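Local coordinates for protein peptidoglycan D,D-transpeptidase FtsI (Burkholderia pseudomallei, PDB 6HZI) that probably cross-links peptidoglycan stem peptides as a serine D,D-transpeptidase of the penicillin-binding protein family, a class of enzymes targeted by beta-lactam antibiotics, at residues 248-253 against 316-321; 288-293 against 323-328; 47-52 against 56-61. All blocks are in the same frame, centred on the assembly; numbering follows the deposited sequence.

Interaction 1 of 3, residues 248-253 against 316-321; sequences AAVPGY and AIVGDT
Val250 meets helix 310-324 with both methyl groups, and they land on neighbouring residues of one helical turn. CG1 lies against the backbone of Gly319, 3.7 Å from its CA and 3.8 Å from its N; with no side chain at this position, the methyl can come right down on the main chain. CG2 takes the other half of the contact, 4.0 Å from Val318 CG1, and there the two valines cross at a slant. The split follows from the valine torsion: CG1 stands anti to the backbone N (chi1 176°), which leaves CG2 beside that N and turned toward Val318.

Residues 248-253 lie in the loop between helix 225-238 and strand 256-266, and helix 310-324 is the C-terminal helix packed on the central antiparallel sheet of the transpeptidase domain, a fold shared with serine beta-lactamases. Val318 also packs on Val292 of strand 290-297, beneath the helix.

The polar contacts hold each segment in shape. In the loop, a type II beta turn runs from Val250 to Tyr253, with Tyr253 N bonded to Val250 O at 3.0 Å. In the helix, Thr321 OG1 gives a 2.7 Å bond to Ile317 O; Thr321 N binds the same oxygen from the opposite face of the carbonyl plane. Beyond the pair, Ala249 O is hydrogen-bonded to Ser315 OG, just before Ala316 on the helix.

Interaction 2 of 3, residues 288-293 against 323-328; sequences PRIVVA and RALNVP
Leu325 reaches back from the end of helix 310-324 toward the start of strand 290-297, where Ile290 and Arg289 receive it. Two motifs shape the site. The helix ends in a Schellman motif, with Asn326 at positive phi (54°) and its N bonded to Arg323 O at 2.7 Å; on the strand side, Arg289 and Ile290 both face Ala283 in a classic beta bulge. The bulge belongs to the central antiparallel sheet of the transpeptidase domain. Both bulge residues send their side chains toward the chain leaving the helix.

The inner part of the contact is apolar and closed off. Ile290 is buried, and its CG2 methyl meets Leu325 CD1 at 4.1 Å, the two side chains lying at a slant to each other. Ile290 also packs on Thr321 of the helix, which continues the packing between strand and helix.

The outer part is more open to solvent, although its contacts are no longer than those inside. Here the partly exposed Arg289 sets its guanidinium nitrogens against aliphatic methyls in van der Waals contact. CG leaves anti to the backbone N (chi1 176°), and a bend at chi2 (74°) carries the guanidinium across to Leu325 and Val327. Leu325 CD1 sits over one face of the guanidinium, while CD2 of the same leucine comes within 3.9 Å of Arg289 NH2. The charge has a distant counterpart in Asp40, whose OD1 forms a long, weak ion pair with Arg289 NE. Val327 also touches Leu322 and Pro284, and its CG2 approaches the guanidinium obliquely, 3.8 Å from Arg289 NH1.

Interaction 3 of 3, residues 47-52 against 56-61; sequences LSLVNY and NRVLTD
Asn51 turns its side chain toward helix 57-60 by setting CG anti to its own carbonyl carbon (chi1 -54°), and the rotation of the amide about its second torsion sends its two ends to different partners. Asn56 answers with CG anti to the backbone N, which swings its amide back toward the strand although its CB leaves in the other direction.

At one end of the Asn51 amide, ND2 donates to Asn56 OD1 at 3.0 Å with an N-H...O angle of 147°. The two amide planes stand almost perpendicular, 87° apart. ND2 approaches Asn56 OD1 from a position tilted out of the carbonyl plane. At the other end, OD1 is placed to accept from the backbone at the beginning of the helix: Val58 N lies 2.9 Å from Asn51 OD1, and Arg57 N makes a weaker, strongly bent approach. The modelled position of that oxygen is doubtful, because it sits too close to a neighbouring side chain, so these two bonds are less certain than the amide-amide one.

Apolar packing continues beside the polar group. Leu49 projects from the same side of the strand as Asn51 and puts CD1 3.8 Å from Val58 CG1, with CD2 more loosely against Leu59 CD1 at 4.4 Å. Val58 also leans on Ala35 of strand 33-40, while Leu59 packs on Phe155. Arg57 folds back along the strand end, where its NH2 forms a weak hydrogen bond with Gly34 O.

Asn56 holds the N-cap position but makes no capping bond with its side chain; the first N-H groups are probably met by Asn51 OD1 instead. Strand 46-52, outermost within this chain in the antiparallel sheet of the penicillin-binding transpeptidase fold, thus runs into a one-turn helix.

How the interactions relate
From the N terminus, interaction 3 comes first and closes a very short loop between the edge strand 46-52 and helix 57-60. Interaction 1 opens some 190 residues later, and interaction 2 begins before it closes, so the two cross: 248-253 precedes 288-293, and their partners 316-321 and 323-328 follow in the same order on helix 310-324 and its exit. Interaction 1 ties the loop before strand 256-266 to that helix; interaction 2 ties strand 290-297 to its end. They touch directly, Tyr253 OH lying 2.7 Å from Val327 O in a probable hydrogen bond. Interaction 3 shares the sheet with interaction 2, and Leu47 CD1 packs 4.2 Å from Ile290 CG2.

Interaction 1 of 3, residues 248-253 against 316-321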
loop_
_atom_site.group_PDB
_atom_site.type_symbol
_atom_site.label_atom_id
_atom_site.label_comp_id
_atom_site.label_asym_id
_atom_site.label_seq_id
_atom_site.Cartn_x
_atom_site.Cartn_y
_atom_site.Cartn_z
ATOM N N ALA A 248 -7.989 -6.463 8.936
ATOM C CA ALA A 248 -7.648 -6.857 7.554
ATOM C C ALA A 248 -7.522 -8.377 7.463
ATOM O O ALA A 248 -7.362 -8.865 6.350
ATOM C CB ALA A 248 -6.374 -6.173 7.106
ATOM N N ALA A 249 -7.515 -9.094 8.590
ATOM C CA ALA A 249 -7.247 -10.550 8.620
ATOM C C ALA A 249 -8.285 -11.240 7.745
ATOM O O ALA A 249 -9.429 -10.707 7.640
ATOM C CB ALA A 249 -7.279 -11.086 10.033
ATOM N N VAL A 250 -7.913 -12.360 7.138
ATOM C CA VAL A 250 -8.852 -13.089 6.241
ATOM C C VAL A 250 -8.962 -14.510 6.757
ATOM O O VAL A 250 -8.020 -15.299 6.659
ATOM C CB VAL A 250 -8.443 -13.058 4.755
ATOM C CG1 VAL A 250 -9.391 -13.887 3.916
ATOM C CG2 VAL A 250 -8.389 -11.640 4.210
ATOM N N PRO A 251 -10.158 -14.889 7.243
ATOM C CA PRO A 251 -10.349 -16.245 7.755
ATOM C C PRO A 251 -9.855 -17.229 6.692
ATOM O O PRO A 251 -10.265 -17.142 5.541
ATOM C CB PRO A 251 -11.865 -16.303 8.021
ATOM C CG PRO A 251 -12.302 -14.826 8.235
ATOM C CD PRO A 251 -11.371 -14.036 7.330
ATOM N N GLY A 252 -8.920 -18.081 7.074
ATOM C CA GLY A 252 -8.514 -19.229 6.252
ATOM C C GLY A 252 -7.199 -18.981 5.552
ATOM O O GLY A 252 -6.592 -19.986 5.077
ATOM N N TYR A 253 -6.790 -17.708 5.427
ATOM C CA TYR A 253 -5.581 -17.328 4.649
ATOM C C TYR A 253 -4.653 -16.428 5.466
ATOM O O TYR A 253 -5.066 -15.554 6.269
ATOM C CB TYR A 253 -5.941 -16.631 3.340
ATOM C CG TYR A 253 -6.815 -17.424 2.405
ATOM C CD1 TYR A 253 -6.271 -18.293 1.470
ATOM C CD2 TYR A 253 -8.190 -17.264 2.429
ATOM C CE1 TYR A 253 -7.077 -19.020 0.610
ATOM C CE2 TYR A 253 -9.013 -17.975 1.570
ATOM C CZ TYR A 253 -8.458 -18.872 0.675
ATOM O OH TYR A 253 -9.315 -19.551 -0.151
ATOM N N ALA A 316 -12.604 -8.828 2.778
ATOM C CA ALA A 316 -13.745 -9.436 2.040
ATOM C C ALA A 316 -13.326 -9.717 0.586
ATOM O O ALA A 316 -13.473 -10.874 0.147
ATOM C CB ALA A 316 -14.957 -8.523 2.137
ATOM N N ILE A 317 -12.740 -8.730 -0.113
ATOM C CA ILE A 317 -12.301 -8.909 -1.530
ATOM C C ILE A 317 -11.266 -10.056 -1.591
ATOM O O ILE A 317 -11.265 -10.850 -2.551
ATOM C CB ILE A 317 -11.735 -7.582 -2.105
ATOM C CG1 ILE A 317 -12.814 -6.503 -2.230
ATOM C CG2 ILE A 317 -11.047 -7.813 -3.454
ATOM C CD1 ILE A 317 -12.272 -5.143 -2.574
ATOM N N VAL A 318 -10.340 -10.098 -0.643
ATOM C CA VAL A 318 -9.248 -11.091 -0.712
ATOM C C VAL A 318 -9.826 -12.504 -0.553
ATOM O O VAL A 318 -9.487 -13.369 -1.373
ATOM C CB VAL A 318 -8.140 -10.777 0.305
ATOM C CG1 VAL A 318 -7.193 -11.960 0.438
ATOM C CG2 VAL A 318 -7.373 -9.514 -0.116
ATOM N N GLY A 319 -10.602 -12.762 0.500
ATOM C CA GLY A 319 -11.244 -14.078 0.668
ATOM C C GLY A 319 -12.100 -14.435 -0.550
ATOM O O GLY A 319 -11.940 -15.544 -1.120
ATOM N N ASP A 320 -12.964 -13.531 -1.012
ATOM C CA ASP A 320 -13.875 -13.914 -2.125
ATOM C C ASP A 320 -12.986 -14.241 -3.326
ATOM O O ASP A 320 -13.244 -15.221 -4.017
ATOM C CB ASP A 320 -14.943 -12.844 -2.404
ATOM C CG ASP A 320 -15.974 -12.708 -1.293
ATOM O OD1 ASP A 320 -16.129 -13.679 -0.527
ATOM O OD2 ASP A 320 -16.600 -11.620 -1.174
ATOM N N THR A 321 -11.961 -13.426 -3.570
ATOM C CA THR A 321 -11.162 -13.552 -4.813
ATOM C C THR A 321 -10.373 -14.863 -4.776
ATOM O O THR A 321 -10.225 -15.530 -5.832
ATOM C CB THR A 321 -10.201 -12.375 -5.001
ATOM O OG1 THR A 321 -10.923 -11.160 -5.206
ATOM C CG2 THR A 321 -9.310 -12.614 -6.190
#

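Interaction 2 of 3, residues 288-293 against 323-328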
loop_
_atom_site.group_PDB
_atom_site.type_symbol
_atom_site.label_atom_id
_atom_site.label_comp_id
_atom_site.label_asym_id
_atom_site.label_seq_id
_atom_site.Cartn_x
_atom_site.Cartn_y
_atom_site.Cartn_z
ATOM N N PRO A 288 2.612 -14.468 -2.451
ATOM C CA PRO A 288 1.284 -14.000 -2.811
ATOM C C PRO A 288 0.907 -14.259 -4.280
ATOM O O PRO A 288 1.734 -14.276 -5.142
ATOM C CB PRO A 288 1.362 -12.508 -2.476
ATOM C CG PRO A 288 2.839 -12.161 -2.654
ATOM C CD PRO A 288 3.566 -13.393 -2.154
ATOM N N ARG A 289 -0.386 -14.417 -4.503
ATOM C CA ARG A 289 -1.011 -14.586 -5.824
ATOM C C ARG A 289 -1.545 -13.204 -6.252
ATOM O O ARG A 289 -1.478 -12.847 -7.448
ATOM C CB ARG A 289 -2.015 -15.745 -5.695
ATOM C CG ARG A 289 -2.849 -16.027 -6.938
ATOM C CD ARG A 289 -2.163 -16.706 -8.123
ATOM N NE ARG A 289 -3.136 -17.061 -9.171
ATOM C CZ ARG A 289 -3.921 -18.137 -9.136
ATOM N NH1 ARG A 289 -3.858 -18.979 -8.119
ATOM N NH2 ARG A 289 -4.776 -18.366 -10.106
ATOM N N ILE A 290 -2.079 -12.440 -5.308
ATOM C CA ILE A 290 -2.783 -11.179 -5.632
ATOM C C ILE A 290 -2.287 -10.084 -4.700
ATOM O O ILE A 290 -1.949 -10.394 -3.544
ATOM C CB ILE A 290 -4.305 -11.326 -5.530
ATOM C CG1 ILE A 290 -4.757 -11.811 -4.156
ATOM C CG2 ILE A 290 -4.815 -12.230 -6.641
ATOM C CD1 ILE A 290 -6.257 -11.612 -3.927
ATOM N N VAL A 291 -2.216 -8.872 -5.245
ATOM C CA VAL A 291 -2.145 -7.616 -4.488
ATOM C C VAL A 291 -3.525 -6.988 -4.562
ATOM O O VAL A 291 -4.090 -6.932 -5.691
ATOM C CB VAL A 291 -1.095 -6.697 -5.113
ATOM C CG1 VAL A 291 -1.255 -5.241 -4.692
ATOM C CG2 VAL A 291 0.324 -7.201 -4.840
ATOM N N VAL A 292 -4.020 -6.492 -3.427
ATOM C CA VAL A 292 -5.346 -5.838 -3.386
ATOM C C VAL A 292 -5.170 -4.464 -2.763
ATOM O O VAL A 292 -4.553 -4.375 -1.684
ATOM C CB VAL A 292 -6.379 -6.710 -2.649
ATOM C CG1 VAL A 292 -7.681 -5.963 -2.403
ATOM C CG2 VAL A 292 -6.669 -8.012 -3.388
ATOM N N ALA A 293 -5.725 -3.440 -3.409
ATOM C CA ALA A 293 -5.683 -2.063 -2.890
ATOM C C ALA A 293 -7.109 -1.538 -2.790
ATOM O O ALA A 293 -7.917 -1.747 -3.739
ATOM C CB ALA A 293 -4.825 -1.195 -3.773
ATOM N N ARG A 323 -11.009 -17.613 -2.937
ATOM C CA ARG A 323 -12.018 -18.703 -3.173
ATOM C C ARG A 323 -12.346 -18.846 -4.672
ATOM O O ARG A 323 -12.043 -19.924 -5.223
ATOM C CB ARG A 323 -13.239 -18.488 -2.292
ATOM C CG ARG A 323 -12.900 -18.816 -0.846
ATOM C CD ARG A 323 -14.181 -18.825 -0.067
ATOM N NE ARG A 323 -14.599 -17.473 0.269
ATOM C CZ ARG A 323 -14.093 -16.773 1.269
ATOM N NH1 ARG A 323 -13.121 -17.310 1.996
ATOM N NH2 ARG A 323 -14.543 -15.548 1.518
ATOM N N ALA A 324 -12.744 -17.751 -5.338
ATOM C CA ALA A 324 -12.994 -17.642 -6.802
ATOM C C ALA A 324 -11.835 -18.169 -7.655
ATOM O O ALA A 324 -12.110 -18.618 -8.736
ATOM C CB ALA A 324 -13.301 -16.218 -7.154
ATOM N N LEU A 325 -10.594 -18.144 -7.178
ATOM C CA LEU A 325 -9.398 -18.658 -7.894
ATOM C C LEU A 325 -9.097 -20.114 -7.484
ATOM O O LEU A 325 -8.047 -20.657 -7.914
ATOM C CB LEU A 325 -8.245 -17.718 -7.532
ATOM C CG LEU A 325 -8.274 -16.357 -8.226
ATOM C CD1 LEU A 325 -7.154 -15.469 -7.730
ATOM C CD2 LEU A 325 -8.188 -16.501 -9.733
ATOM N N ASN A 326 -9.935 -20.720 -6.633
ATOM C CA ASN A 326 -9.705 -22.079 -6.049
ATOM C C ASN A 326 -8.322 -22.147 -5.374
ATOM O O ASN A 326 -7.590 -23.156 -5.526
ATOM C CB ASN A 326 -9.925 -23.171 -7.105
ATOM C CG ASN A 326 -11.400 -23.402 -7.350
ATOM O OD1 ASN A 326 -12.168 -23.607 -6.409
ATOM N ND2 ASN A 326 -11.814 -23.312 -8.603
ATOM N N VAL A 327 -7.959 -21.117 -4.613
ATOM C CA VAL A 327 -6.729 -21.176 -3.783
ATOM C C VAL A 327 -7.131 -21.783 -2.455
ATOM O O VAL A 327 -8.025 -21.244 -1.801
ATOM C CB VAL A 327 -6.054 -19.810 -3.589
ATOM C CG1 VAL A 327 -4.737 -19.973 -2.808
ATOM C CG2 VAL A 327 -5.840 -19.100 -4.922
ATOM N N PRO A 328 -6.486 -22.896 -2.030
ATOM C CA PRO A 328 -6.832 -23.558 -0.764
ATOM C C PRO A 328 -6.450 -22.727 0.455
ATOM O O PRO A 328 -5.373 -22.130 0.482
ATOM C CB PRO A 328 -5.985 -24.828 -0.726
ATOM C CG PRO A 328 -5.413 -24.959 -2.134
ATOM C CD PRO A 328 -5.391 -23.575 -2.747
#

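Interaction 3 of 3, residues 47-52 against 56-61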
loop_
_atom_site.group_PDB
_atom_site.type_symbol
_atom_site.label_atom_id
_atom_site.label_comp_id
_atom_site.label_asym_id
_atom_site.label_seq_id
_atom_site.Cartn_x
_atom_site.Cartn_y
_atom_site.Cartn_z
ATOM N N LEU A 47 -6.775 -7.878 -12.489
ATOM C CA LEU A 47 -7.933 -8.814 -12.464
ATOM C C LEU A 47 -9.209 -8.000 -12.207
ATOM O O LEU A 47 -10.288 -8.429 -12.655
ATOM C CB LEU A 47 -7.735 -9.920 -11.414
ATOM C CG LEU A 47 -6.449 -10.736 -11.570
ATOM C CD1 LEU A 47 -6.342 -11.843 -10.504
ATOM C CD2 LEU A 47 -6.424 -11.310 -12.965
ATOM N N SER A 48 -9.102 -6.840 -11.556
ATOM C CA SER A 48 -10.290 -6.000 -11.332
ATOM C C SER A 48 -9.846 -4.575 -11.158
ATOM O O SER A 48 -8.690 -4.328 -10.755
ATOM C CB SER A 48 -11.123 -6.437 -10.145
ATOM O OG SER A 48 -10.416 -6.231 -8.920
ATOM N N LEU A 49 -10.772 -3.682 -11.456
ATOM C CA LEU A 49 -10.502 -2.240 -11.425
ATOM C C LEU A 49 -11.860 -1.571 -11.272
ATOM O O LEU A 49 -12.680 -1.682 -12.193
ATOM C CB LEU A 49 -9.748 -1.828 -12.693
ATOM C CG LEU A 49 -9.299 -0.363 -12.710
ATOM C CD1 LEU A 49 -8.145 -0.130 -11.768
ATOM C CD2 LEU A 49 -8.895 0.049 -14.101
ATOM N N VAL A 50 -12.095 -0.998 -10.097
ATOM C CA VAL A 50 -13.450 -0.607 -9.673
ATOM C C VAL A 50 -13.386 0.751 -8.991
ATOM O O VAL A 50 -12.547 0.978 -8.119
ATOM C CB VAL A 50 -14.077 -1.699 -8.787
ATOM C CG1 VAL A 50 -15.362 -1.202 -8.159
ATOM C CG2 VAL A 50 -14.342 -2.971 -9.588
ATOM N N ASN A 51 -14.278 1.625 -9.422
ATOM C CA ASN A 51 -14.583 2.892 -8.734
ATOM C C ASN A 51 -16.085 2.935 -8.416
ATOM O O ASN A 51 -16.858 2.706 -9.296
ATOM C CB ASN A 51 -14.218 4.069 -9.609
ATOM C CG ASN A 51 -12.790 4.034 -10.106
ATOM O OD1 ASN A 51 -11.956 4.754 -9.559
ATOM N ND2 ASN A 51 -12.528 3.346 -11.212
ATOM N N TYR A 52 -16.490 3.321 -7.212
ATOM C CA TYR A 52 -17.914 3.570 -6.896
ATOM C C TYR A 52 -18.061 4.948 -6.288
ATOM O O TYR A 52 -17.553 5.166 -5.186
ATOM C CB TYR A 52 -18.485 2.538 -5.926
ATOM C CG TYR A 52 -19.955 2.765 -5.795
ATOM C CD1 TYR A 52 -20.774 2.512 -6.880
ATOM C CD2 TYR A 52 -20.505 3.388 -4.688
ATOM C CE1 TYR A 52 -22.131 2.773 -6.834
ATOM C CE2 TYR A 52 -21.867 3.644 -4.610
ATOM C CZ TYR A 52 -22.679 3.338 -5.696
ATOM O OH TYR A 52 -24.028 3.547 -5.704
ATOM N N ASN A 56 -13.209 7.349 -12.852
ATOM C CA ASN A 56 -11.981 6.503 -12.721
ATOM C C ASN A 56 -10.962 7.106 -11.708
ATOM O O ASN A 56 -9.815 7.403 -12.097
ATOM C CB ASN A 56 -11.411 6.201 -14.118
ATOM C CG ASN A 56 -10.555 4.949 -14.158
ATOM O OD1 ASN A 56 -10.451 4.210 -13.166
ATOM N ND2 ASN A 56 -9.901 4.745 -15.297
ATOM N N ARG A 57 -11.339 7.236 -10.426
ATOM C CA ARG A 57 -10.616 8.083 -9.427
ATOM C C ARG A 57 -9.331 7.346 -9.014
ATOM O O ARG A 57 -8.295 7.972 -8.655
ATOM C CB ARG A 57 -11.536 8.461 -8.259
ATOM C CG ARG A 57 -12.517 9.598 -8.555
ATOM C CD ARG A 57 -13.510 9.886 -7.423
ATOM N NE ARG A 57 -14.042 8.622 -6.911
ATOM C CZ ARG A 57 -15.021 7.897 -7.476
ATOM N NH1 ARG A 57 -15.661 8.314 -8.561
ATOM N NH2 ARG A 57 -15.389 6.756 -6.924
ATOM N N VAL A 58 -9.388 6.043 -9.193
ATOM C CA VAL A 58 -8.277 5.051 -9.055
ATOM C C VAL A 58 -7.028 5.496 -9.809
ATOM O O VAL A 58 -5.921 5.292 -9.292
ATOM C CB VAL A 58 -8.727 3.672 -9.577
ATOM C CG1 VAL A 58 -7.766 2.587 -9.162
ATOM C CG2 VAL A 58 -10.084 3.312 -9.020
ATOM N N LEU A 59 -7.219 6.039 -11.005
ATOM C CA LEU A 59 -6.136 6.500 -11.888
ATOM C C LEU A 59 -5.986 8.026 -11.859
ATOM O O LEU A 59 -4.817 8.465 -12.026
ATOM C CB LEU A 59 -6.381 5.951 -13.293
ATOM C CG LEU A 59 -6.123 4.446 -13.399
ATOM C CD1 LEU A 59 -6.676 3.823 -14.641
ATOM C CD2 LEU A 59 -4.652 4.173 -13.382
ATOM N N THR A 60 -7.062 8.785 -11.573
ATOM C CA THR A 60 -7.089 10.284 -11.647
ATOM C C THR A 60 -6.797 10.933 -10.285
ATOM O O THR A 60 -6.176 11.969 -10.277
ATOM C CB THR A 60 -8.428 10.864 -12.129
ATOM O OG1 THR A 60 -9.470 10.458 -11.235
ATOM C CG2 THR A 60 -8.781 10.446 -13.535
ATOM N N ASP A 61 -7.276 10.372 -9.188
ATOM C CA ASP A 61 -7.236 11.045 -7.864
ATOM C C ASP A 61 -5.925 10.728 -7.150
ATOM O O ASP A 61 -5.525 9.553 -7.040
ATOM C CB ASP A 61 -8.438 10.648 -7.008
ATOM C CG ASP A 61 -9.737 11.324 -7.420
ATOM O OD1 ASP A 61 -9.782 11.996 -8.525
ATOM O OD2 ASP A 61 -10.692 11.172 -6.635
#